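Local structure of adhesion and penetration protein autotransporter (Haemophilus influenzae, 3SYJ) at residues G1-F15 / V200-S214. The protein probably acts as a serine protease and promotes bacterial adherence to and invasion of host cells, its surface-displayed passenger domain also self-associating in bacterial aggregation. Residues are numbered along the deposited sequence; the frame is centred on the assembly and turned at random.
Sequences GHTYFGIDYQYYRDF and VRKAGEYGPLPIAGS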
loop_
_atom_site.group_PDB
_atom_site.type_symbol
_atom_site.label_atom_id
_atom_site.label_comp_id
_atom_site.label_asym_id
_atom_site.label_seq_id
_atom_site.Cartn_x
_atom_site.Cartn_y
_atom_site.Cartn_z
ATOM N N GLY A 1 60.334 16.639 27.537
ATOM C CA GLY A 1 60.602 15.244 27.846
ATOM C C GLY A 1 61.227 14.479 26.695
ATOM O O GLY A 1 61.435 15.031 25.617
ATOM N N HIS A 2 61.509 13.201 26.929
ATOM C CA HIS A 2 62.164 12.357 25.947
ATOM C C HIS A 2 61.215 11.306 25.427
ATOM O O HIS A 2 60.736 10.466 26.186
ATOM C CB HIS A 2 63.379 11.652 26.571
ATOM C CG HIS A 2 64.489 12.579 26.959
ATOM N ND1 HIS A 2 64.527 13.231 28.171
ATOM C CD2 HIS A 2 65.611 12.951 26.299
ATOM C CE1 HIS A 2 65.618 13.974 28.238
ATOM N NE2 HIS A 2 66.294 13.822 27.112
ATOM N N THR A 3 60.969 11.336 24.122
ATOM C CA THR A 3 60.155 10.326 23.476
ATOM C C THR A 3 61.031 9.378 22.648
ATOM O O THR A 3 62.228 9.618 22.459
ATOM C CB THR A 3 59.087 10.972 22.565
ATOM O OG1 THR A 3 59.721 11.650 21.472
ATOM C CG2 THR A 3 58.237 11.967 23.357
ATOM N N TYR A 4 60.417 8.307 22.159
ATOM C CA TYR A 4 61.084 7.307 21.340
ATOM C C TYR A 4 60.813 7.565 19.858
ATOM O O TYR A 4 59.677 7.455 19.392
ATOM C CB TYR A 4 60.588 5.917 21.743
ATOM C CG TYR A 4 61.137 4.771 20.932
ATOM C CD1 TYR A 4 62.441 4.790 20.446
ATOM C CD2 TYR A 4 60.361 3.646 20.679
ATOM C CE1 TYR A 4 62.944 3.730 19.704
ATOM C CE2 TYR A 4 60.853 2.583 19.942
ATOM C CZ TYR A 4 62.147 2.629 19.459
ATOM O OH TYR A 4 62.638 1.569 18.732
ATOM N N PHE A 5 61.868 7.909 19.122
ATOM C CA PHE A 5 61.768 8.202 17.696
ATOM C C PHE A 5 61.288 7.003 16.875
ATOM O O PHE A 5 60.886 7.155 15.719
ATOM C CB PHE A 5 63.110 8.717 17.156
ATOM C CG PHE A 5 63.055 9.169 15.720
ATOM C CD1 PHE A 5 62.339 10.301 15.367
ATOM C CD2 PHE A 5 63.715 8.460 14.726
ATOM C CE1 PHE A 5 62.280 10.724 14.049
ATOM C CE2 PHE A 5 63.665 8.877 13.406
ATOM C CZ PHE A 5 62.947 10.011 13.066
ATOM N N GLY A 6 61.314 5.818 17.478
ATOM C CA GLY A 6 60.791 4.624 16.835
ATOM C C GLY A 6 59.269 4.564 16.792
ATOM O O GLY A 6 58.688 3.679 16.155
ATOM N N ILE A 7 58.629 5.506 17.481
ATOM C CA ILE A 7 57.172 5.618 17.504
ATOM C C ILE A 7 56.773 7.031 17.069
ATOM O O ILE A 7 57.433 8.004 17.451
ATOM C CB ILE A 7 56.627 5.319 18.913
ATOM C CG1 ILE A 7 56.763 3.830 19.228
ATOM C CG2 ILE A 7 55.173 5.761 19.056
ATOM C CD1 ILE A 7 56.592 3.509 20.691
ATOM N N ASP A 8 55.721 7.139 16.252
ATOM C CA ASP A 8 55.235 8.439 15.780
ATOM C C ASP A 8 55.145 9.424 16.926
ATOM O O ASP A 8 54.577 9.116 17.972
ATOM C CB ASP A 8 53.849 8.318 15.155
ATOM C CG ASP A 8 53.875 7.664 13.798
ATOM O OD1 ASP A 8 54.947 7.640 13.162
ATOM O OD2 ASP A 8 52.817 7.175 13.364
ATOM N N TYR A 9 55.705 10.610 16.722
ATOM C CA TYR A 9 55.655 11.661 17.728
ATOM C C TYR A 9 54.205 12.004 18.031
ATOM O O TYR A 9 53.880 12.401 19.146
ATOM C CB TYR A 9 56.386 12.907 17.229
ATOM C CG TYR A 9 56.894 13.825 18.320
ATOM C CD1 TYR A 9 57.596 13.331 19.412
ATOM C CD2 TYR A 9 56.706 15.194 18.235
ATOM C CE1 TYR A 9 58.082 14.185 20.404
ATOM C CE2 TYR A 9 57.183 16.051 19.215
ATOM C CZ TYR A 9 57.866 15.546 20.291
ATOM O OH TYR A 9 58.324 16.415 21.248
ATOM N N GLN A 10 53.331 11.835 17.039
ATOM C CA GLN A 10 51.922 12.179 17.205
ATOM C C GLN A 10 51.283 11.516 18.426
ATOM O O GLN A 10 50.447 12.128 19.094
ATOM C CB GLN A 10 51.115 11.867 15.948
ATOM C CG GLN A 10 49.774 12.591 15.907
ATOM C CD GLN A 10 49.923 14.111 15.805
ATOM O OE1 GLN A 10 50.755 14.615 15.049
ATOM N NE2 GLN A 10 49.105 14.843 16.560
ATOM N N TYR A 11 51.674 10.277 18.723
ATOM C CA TYR A 11 51.124 9.579 19.888
ATOM C C TYR A 11 51.317 10.400 21.154
ATOM O O TYR A 11 50.396 10.603 21.929
ATOM C CB TYR A 11 51.792 8.219 20.084
ATOM C CG TYR A 11 51.260 7.120 19.201
ATOM C CD1 TYR A 11 50.044 6.502 19.482
ATOM C CD2 TYR A 11 51.987 6.675 18.103
ATOM C CE1 TYR A 11 49.562 5.479 18.673
ATOM C CE2 TYR A 11 51.521 5.660 17.296
ATOM C CZ TYR A 11 50.314 5.066 17.582
ATOM O OH TYR A 11 49.867 4.057 16.768
ATOM N N TYR A 12 52.530 10.873 21.353
ATOM C CA TYR A 12 52.856 11.604 22.557
ATOM C C TYR A 12 52.173 12.965 22.603
ATOM O O TYR A 12 51.891 13.495 23.674
ATOM C CB TYR A 12 54.364 11.784 22.626
ATOM C CG TYR A 12 55.150 10.494 22.633
ATOM C CD1 TYR A 12 55.374 9.796 23.818
ATOM C CD2 TYR A 12 55.685 9.981 21.461
ATOM C CE1 TYR A 12 56.110 8.619 23.830
ATOM C CE2 TYR A 12 56.423 8.809 21.460
ATOM C CZ TYR A 12 56.632 8.130 22.647
ATOM O OH TYR A 12 57.367 6.964 22.638
ATOM N N ARG A 13 51.939 13.550 21.439
ATOM C CA ARG A 13 51.266 14.838 21.385
ATOM C C ARG A 13 49.775 14.651 21.659
ATOM O O ARG A 13 49.201 15.363 22.474
ATOM C CB ARG A 13 51.485 15.511 20.031
ATOM C CG ARG A 13 52.920 15.963 19.767
ATOM C CD ARG A 13 53.379 17.036 20.737
ATOM N NE ARG A 13 52.293 17.943 21.086
ATOM C CZ ARG A 13 51.839 18.902 20.292
ATOM N NH1 ARG A 13 52.406 19.062 19.110
ATOM N NH2 ARG A 13 50.828 19.684 20.666
ATOM N N ASP A 14 49.159 13.683 20.986
ATOM C CA ASP A 14 47.737 13.402 21.178
ATOM C C ASP A 14 47.452 13.032 22.632
ATOM O O ASP A 14 46.457 13.475 23.218
ATOM C CB ASP A 14 47.264 12.287 20.236
ATOM C CG ASP A 14 47.059 12.774 18.799
ATOM O OD1 ASP A 14 47.139 14.003 18.572
ATOM O OD2 ASP A 14 46.818 11.930 17.903
ATOM N N PHE A 15 48.337 12.223 23.204
ATOM C CA PHE A 15 48.233 11.786 24.594
ATOM C C PHE A 15 48.075 13.004 25.510
ATOM O O PHE A 15 47.159 13.056 26.328
ATOM C CB PHE A 15 49.478 10.971 24.989
ATOM C CG PHE A 15 49.246 9.984 26.105
ATOM C CD1 PHE A 15 48.801 8.700 25.832
ATOM C CD2 PHE A 15 49.486 10.337 27.426
ATOM C CE1 PHE A 15 48.595 7.786 26.853
ATOM C CE2 PHE A 15 49.281 9.428 28.454
ATOM C CZ PHE A 15 48.839 8.149 28.168
ATOM N N VAL A 200 63.526 4.288 27.076
ATOM C CA VAL A 200 62.428 4.865 26.308
ATOM C C VAL A 200 62.145 4.062 25.042
ATOM O O VAL A 200 61.024 4.070 24.526
ATOM C CB VAL A 200 62.683 6.353 25.954
ATOM C CG1 VAL A 200 63.695 6.478 24.844
ATOM C CG2 VAL A 200 61.389 7.019 25.553
ATOM N N ARG A 201 63.160 3.346 24.570
ATOM C CA ARG A 201 63.051 2.542 23.363
ATOM C C ARG A 201 62.130 1.354 23.604
ATOM O O ARG A 201 61.675 0.708 22.663
ATOM C CB ARG A 201 64.435 2.038 22.923
ATOM C CG ARG A 201 65.435 3.128 22.568
ATOM C CD ARG A 201 66.824 2.553 22.304
ATOM N NE ARG A 201 67.338 1.807 23.450
ATOM C CZ ARG A 201 68.474 1.115 23.448
ATOM N NH1 ARG A 201 69.230 1.068 22.356
ATOM N NH2 ARG A 201 68.858 0.463 24.541
ATOM N N LYS A 202 61.850 1.070 24.869
ATOM C CA LYS A 202 61.116 -0.142 25.208
ATOM C C LYS A 202 59.773 0.112 25.878
ATOM O O LYS A 202 59.616 1.049 26.659
ATOM C CB LYS A 202 61.980 -1.046 26.093
ATOM C CG LYS A 202 63.228 -1.554 25.396
ATOM C CD LYS A 202 64.131 -2.296 26.354
ATOM C CE LYS A 202 65.024 -3.280 25.616
ATOM N NZ LYS A 202 64.237 -4.280 24.811
ATOM N N ALA A 203 58.808 -0.745 25.566
ATOM C CA ALA A 203 57.535 -0.734 26.263
ATOM C C ALA A 203 57.771 -1.036 27.746
ATOM O O ALA A 203 58.592 -1.887 28.096
ATOM C CB ALA A 203 56.584 -1.741 25.644
ATOM N N GLY A 204 57.056 -0.326 28.615
ATOM C CA GLY A 204 57.241 -0.480 30.045
ATOM C C GLY A 204 56.058 -1.108 30.758
ATOM O O GLY A 204 55.051 -1.462 30.136
ATOM N N GLU A 205 56.183 -1.245 32.074
ATOM C CA GLU A 205 55.160 -1.897 32.882
ATOM C C GLU A 205 53.911 -1.027 32.984
ATOM O O GLU A 205 52.843 -1.513 33.340
ATOM C CB GLU A 205 55.705 -2.255 34.271
ATOM C CG GLU A 205 55.937 -1.066 35.185
ATOM C CD GLU A 205 57.060 -1.304 36.191
ATOM O OE1 GLU A 205 57.795 -2.309 36.044
ATOM O OE2 GLU A 205 57.217 -0.483 37.124
ATOM N N TYR A 206 54.042 0.256 32.650
ATOM C CA TYR A 206 52.877 1.140 32.610
ATOM C C TYR A 206 52.372 1.434 31.196
ATOM O O TYR A 206 51.433 2.215 31.026
ATOM C CB TYR A 206 53.117 2.446 33.369
ATOM C CG TYR A 206 53.339 2.264 34.853
ATOM C CD1 TYR A 206 52.335 1.770 35.680
ATOM C CD2 TYR A 206 54.553 2.602 35.430
ATOM C CE1 TYR A 206 52.546 1.610 37.044
ATOM C CE2 TYR A 206 54.776 2.449 36.779
ATOM C CZ TYR A 206 53.776 1.956 37.588
ATOM O OH TYR A 206 54.035 1.816 38.939
ATOM N N GLY A 207 52.969 0.797 30.190
ATOM C CA GLY A 207 52.458 0.912 28.833
ATOM C C GLY A 207 53.504 1.168 27.761
ATOM O O GLY A 207 54.695 1.264 28.045
ATOM N N PRO A 208 53.054 1.294 26.511
ATOM C CA PRO A 208 53.959 1.385 25.363
ATOM C C PRO A 208 54.562 2.778 25.161
ATOM O O PRO A 208 55.404 2.938 24.283
ATOM C CB PRO A 208 53.050 1.057 24.169
ATOM C CG PRO A 208 51.631 0.994 24.711
ATOM C CD PRO A 208 51.644 1.470 26.126
ATOM N N LEU A 209 54.128 3.774 25.929
ATOM C CA LEU A 209 54.579 5.145 25.694
ATOM C C LEU A 209 55.253 5.752 26.911
ATOM O O LEU A 209 54.795 6.765 27.430
ATOM C CB LEU A 209 53.400 6.023 25.263
ATOM C CG LEU A 209 52.700 5.626 23.958
ATOM C CD1 LEU A 209 51.358 6.336 23.838
ATOM C CD2 LEU A 209 53.568 5.904 22.732
ATOM N N PRO A 210 56.348 5.139 27.379
ATOM C CA PRO A 210 57.036 5.721 28.536
ATOM C C PRO A 210 57.682 7.033 28.143
ATOM O O PRO A 210 58.253 7.126 27.057
ATOM C CB PRO A 210 58.131 4.701 28.854
ATOM C CG PRO A 210 57.819 3.491 28.040
ATOM C CD PRO A 210 57.049 3.955 26.856
ATOM N N ILE A 211 57.603 8.030 29.015
ATOM C CA ILE A 211 58.194 9.332 28.733
ATOM C C ILE A 211 58.898 9.896 29.964
ATOM O O ILE A 211 58.350 9.900 31.070
ATOM C CB ILE A 211 57.131 10.322 28.216
ATOM C CG1 ILE A 211 57.776 11.612 27.706
ATOM C CG2 ILE A 211 56.086 10.609 29.290
ATOM C CD1 ILE A 211 56.773 12.560 27.080
ATOM N N ALA A 212 60.122 10.361 29.768
ATOM C CA ALA A 212 60.922 10.889 30.864
ATOM C C ALA A 212 60.965 12.400 30.774
ATOM O O ALA A 212 60.835 12.967 29.692
ATOM C CB ALA A 212 62.329 10.319 30.807
ATOM N N GLY A 213 61.159 13.051 31.911
ATOM C CA GLY A 213 61.207 14.499 31.951
ATOM C C GLY A 213 62.606 15.005 31.684
ATOM O O GLY A 213 63.560 14.232 31.686
ATOM N N SER A 214 62.724 16.308 31.453
ATOM C CA SER A 214 64.010 16.944 31.198
ATOM C C SER A 214 63.987 18.372 31.741
ATOM O O SER A 214 63.073 18.740 32.475
ATOM C CB SER A 214 64.304 16.945 29.702
ATOM O OG SER A 214 63.151 17.300 28.963
#
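The Tyr4 ring lies between Arg201 and the turn of its own segment: Arg201 CA sits 3.6 Å from the ring centroid in a CH-pi contact, 7° off the normal, and Gly6 N lies over the opposite face, toward the rim. With CG anti to the backbone N (chi1 177°), the ring lies against the backbone of Arg201, whose O comes 3.4 Å from Tyr4 CE2 over the same face as CA. The Tyr12 ring has carbon on both faces, Thr3 CB over its centre and Leu209 CD2 nearer the rim, 3.8 Å from Tyr12 CZ; Tyr9 O lies at its edge. Leu209 packs among apolar side chains, its CD2 also meeting Ile7 CG2 and Tyr11 CB while its CD1 lies 4.0 Å from Phe15 CD1. Gly213 O lies at the edge of the His2 ring, in its plane, and Ser214 CB approaches His2 CE1 at 3.6 Å. His2 N donates to Ala212 O (2.9 Å, 152°), a single antiparallel bridge. Within the protease domain, the contact joins strand 2-4, parallel to strand 159-162, and helix 9-17 to the loop between strands 193-196 and 221-226, which also carries Ser218, the probable nucleophile; Phe15 and Ile211 touch strand 179-182, Ile7 and Pro208 strand 38-42.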